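PDB 2QRY: thiamine-binding periplasmic protein from Escherichia coli, which binds thiamine, thiamine phosphate and thiamine diphosphate with high affinity in the periplasm as the solute-binding component of the ThiBPQ ABC importer. Local coordinates for residues V215-Y218 against T219-A223. Sequence-based numbering, arbitrary orientation.
With TPS (thiamin phosphate), chain E.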
ATOM      1  N   VAL A 215      -7.221  -4.385 -12.855  1.00 21.67           N
ATOM      2  CA  VAL A 215      -7.255  -4.470 -11.390  1.00 21.87           C
ATOM      3  C   VAL A 215      -6.475  -3.314 -10.805  1.00 19.73           C
ATOM      4  O   VAL A 215      -5.407  -2.959 -11.318  1.00 18.51           O
ATOM      5  CB  VAL A 215      -6.571  -5.723 -10.800  1.00 23.89           C
ATOM      6  CG1 VAL A 215      -7.571  -6.836 -10.642  1.00 28.19           C
ATOM      7  CG2 VAL A 215      -5.373  -6.126 -11.655  1.00 22.13           C
ATOM      8  N   LEU A 216      -6.987  -2.732  -9.726  1.00 18.41           N
ATOM      9  CA  LEU A 216      -6.259  -1.649  -9.090  1.00 17.38           C
ATOM     10  C   LEU A 216      -5.033  -2.249  -8.407  1.00 15.93           C
ATOM     11  O   LEU A 216      -5.156  -3.151  -7.583  1.00 13.29           O
ATOM     12  CB  LEU A 216      -7.102  -0.938  -8.043  1.00 16.38           C
ATOM     13  CG  LEU A 216      -6.250   0.230  -7.554  1.00 19.28           C
ATOM     14  CD1 LEU A 216      -6.989   1.513  -7.816  1.00 23.92           C
ATOM     15  CD2 LEU A 216      -5.874   0.059  -6.093  1.00 17.94           C
ATOM     16  N   SER A 217      -3.855  -1.757  -8.770  1.00 17.35           N
ATOM     17  CA  SER A 217      -2.609  -2.244  -8.185  1.00 18.61           C
ATOM     18  C   SER A 217      -1.570  -1.115  -8.141  1.00 19.41           C
ATOM     19  O   SER A 217      -1.901   0.007  -7.751  1.00 21.20           O
ATOM     20  CB  SER A 217      -2.077  -3.441  -8.985  1.00 17.31           C
ATOM     21  OG  SER A 217      -1.109  -4.163  -8.241  1.00 16.15           O
ATOM     22  N   TYR A 218      -0.332  -1.394  -8.548  1.00 18.46           N
ATOM     23  CA  TYR A 218       0.723  -0.380  -8.514  1.00 18.36           C
ATOM     24  C   TYR A 218       1.532  -0.207  -9.802  1.00 19.44           C
ATOM     25  O   TYR A 218       1.677  -1.149 -10.584  1.00 21.25           O
ATOM     26  CB  TYR A 218       1.702  -0.688  -7.385  1.00 17.96           C
ATOM     27  CG  TYR A 218       1.114  -0.572  -6.000  1.00 18.16           C
ATOM     28  CD1 TYR A 218       0.327  -1.591  -5.469  1.00 16.38           C
ATOM     29  CD2 TYR A 218       1.374   0.548  -5.207  1.00 17.10           C
ATOM     30  CE1 TYR A 218      -0.177  -1.506  -4.179  1.00 18.82           C
ATOM     31  CE2 TYR A 218       0.865   0.648  -3.912  1.00 18.19           C
ATOM     32  CZ  TYR A 218       0.094  -0.386  -3.407  1.00 18.22           C
ATOM     33  OH  TYR A 218      -0.403  -0.309  -2.132  1.00 18.62           O
ATOM     34  N   THR A 219       2.085   0.989 -10.003  1.00 16.98           N
ATOM     35  CA  THR A 219       2.879   1.258 -11.203  1.00 18.47           C
ATOM     36  C   THR A 219       4.070   0.318 -11.280  1.00 18.33           C
ATOM     37  O   THR A 219       4.672   0.166 -12.333  1.00 19.59           O
ATOM     38  CB  THR A 219       3.443   2.707 -11.241  1.00 18.00           C
ATOM     39  OG1 THR A 219       4.225   2.959 -10.064  1.00 15.99           O
ATOM     40  CG2 THR A 219       2.319   3.719 -11.345  1.00 18.91           C
ATOM     41  N   THR A 220       4.395  -0.309 -10.154  1.00 18.23           N
ATOM     42  CA  THR A 220       5.530  -1.219 -10.061  1.00 18.50           C
ATOM     43  C   THR A 220       5.160  -2.699 -10.196  1.00 19.96           C
ATOM     44  O   THR A 220       6.038  -3.565 -10.247  1.00 18.18           O
ATOM     45  CB  THR A 220       6.274  -1.023  -8.715  1.00 18.90           C
ATOM     46  OG1 THR A 220       5.319  -0.964  -7.644  1.00 18.57           O
ATOM     47  CG2 THR A 220       7.105   0.272  -8.735  1.00 15.20           C
ATOM     48  N   SER A 221       3.868  -2.997 -10.259  1.00 19.54           N
ATOM     49  CA  SER A 221       3.447  -4.386 -10.369  1.00 19.89           C
ATOM     50  C   SER A 221       4.027  -5.105 -11.588  1.00 20.41           C
ATOM     51  O   SER A 221       4.353  -6.290 -11.515  1.00 19.90           O
ATOM     52  CB  SER A 221       1.916  -4.481 -10.387  1.00 20.12           C
ATOM     53  OG  SER A 221       1.377  -4.068  -9.146  1.00 17.60           O
ATOM     54  N   PRO A 222       4.164  -4.406 -12.725  1.00 19.89           N
ATOM     55  CA  PRO A 222       4.720  -5.109 -13.888  1.00 19.16           C
ATOM     56  C   PRO A 222       6.116  -5.659 -13.627  1.00 20.04           C
ATOM     57  O   PRO A 222       6.495  -6.697 -14.171  1.00 19.97           O
ATOM     58  CB  PRO A 222       4.706  -4.042 -14.978  1.00 19.16           C
ATOM     59  CG  PRO A 222       3.486  -3.205 -14.611  1.00 20.28           C
ATOM     60  CD  PRO A 222       3.647  -3.076 -13.100  1.00 20.27           C
ATOM     61  N   ALA A 223       6.870  -4.966 -12.782  1.00 19.89           N
ATOM     62  CA  ALA A 223       8.226  -5.381 -12.450  1.00 21.55           C
ATOM     63  C   ALA A 223       8.263  -6.801 -11.882  1.00 23.93           C
ATOM     64  O   ALA A 223       9.232  -7.538 -12.096  1.00 23.72           O
ATOM     65  CB  ALA A 223       8.846  -4.406 -11.460  1.00 20.52           C
TER
HETATM   66  CM2 TPS E 400       2.958  -7.897  -8.145  1.00 16.66           C
HETATM   67  N3  TPS E 400       1.632  -4.336  -2.782  1.00 21.75           N
HETATM   68  C2  TPS E 400       0.708  -5.226  -3.085  1.00 22.35           C
HETATM   69  S1  TPS E 400      -0.520  -4.981  -1.900  1.00 22.37           S
HETATM   70  C5  TPS E 400       0.258  -3.659  -1.018  1.00 21.14           C
HETATM   71  C4  TPS E 400       1.436  -3.508  -1.717  1.00 21.84           C
HETATM   72  CM4 TPS E 400       2.454  -2.450  -1.305  1.00 22.85           C
HETATM   73  C6  TPS E 400      -0.346  -2.973   0.168  1.00 23.99           C
HETATM   74  C7  TPS E 400      -1.610  -3.807   0.372  1.00 25.37           C
HETATM   75  O7  TPS E 400      -2.446  -3.353   1.429  1.00 31.10           O
HETATM   76  N1A TPS E 400       2.604  -5.683  -7.133  1.00 18.69           N
HETATM   77  C2A TPS E 400       2.948  -6.962  -6.958  1.00 18.59           C
HETATM   78  N3A TPS E 400       3.280  -7.424  -5.755  1.00 15.76           N
HETATM   79  C4A TPS E 400       3.282  -6.622  -4.668  1.00 17.52           C
HETATM   80  N4A TPS E 400       3.627  -7.132  -3.429  1.00 17.56           N
HETATM   81  C5A TPS E 400       2.918  -5.246  -4.816  1.00 19.40           C
HETATM   82  C6A TPS E 400       2.578  -4.815  -6.109  1.00 19.13           C
HETATM   83  C7A TPS E 400       2.884  -4.248  -3.633  1.00 19.07           C
HETATM   84  P1  TPS E 400      -3.705  -4.365   1.481  1.00 24.68           P
HETATM   85  O1  TPS E 400      -4.379  -4.424   0.081  1.00 27.25           O
HETATM   86  O2  TPS E 400      -4.735  -3.947   2.607  1.00 31.77           O
HETATM   87  O3  TPS E 400      -3.176  -5.776   1.816  1.00 24.66           O
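Ser217 and Ser221 meet hydroxyl to hydroxyl where the strand ending at Tyr218 turns into a helix. Three hydrogen bonds converge on the hydroxyl of Ser221. Ser217 OG donates to Ser221 OG at 2.6 Å. Tyr218 N donates to the same Ser221 OG at 3.2 Å. Ser221 OG itself donates a hydrogen bond to N1A of the thiamin phosphate pyrimidine at 2.9 Å. Accepting two bonds while giving one fixes the rotation of this hydroxyl and lets it link Tyr218 N and the Ser217 hydroxyl to the ligand. With OG opposite its backbone N (chi1 -163°), Ser217 directs its hydroxyl to Ser221. The same Ser217 OG accepts the indole N-H of Trp200, a thiamine-binding residue, so Ser217, held by Trp200, probably helps position the Ser221 hydroxyl for N1A.

The backbone closes the corner as a type I beta turn from Tyr218 to Ser221. Its bond runs from Ser221 N to Tyr218 O at 2.9 Å and is nearly straight (164°).

Van der Waals contact comes mostly from Tyr218, whose ring lies obliquely beside the thiazolium, CE1 lying 3.6 Å from ligand C4. Its OH comes within 3.5 Å of ligand C6 and is hydrogen-bonded to Gln246. At the base of the ring, Tyr218 CB touches Thr220 OG1 at 3.6 Å, a hydroxyl that bonds to the carbonyl of Trp283.

Strand and turn thus form one wall of the thiamin phosphate pocket of this bacterial solute-binding protein. Strand 214-218 runs between antiparallel strand 121-133 and parallel strand 156-159; Tyr204 of helix 200-208 packs on both serines, Pro166 of helix 165-178 touches Tyr218, and the chain continues into helix 221-229.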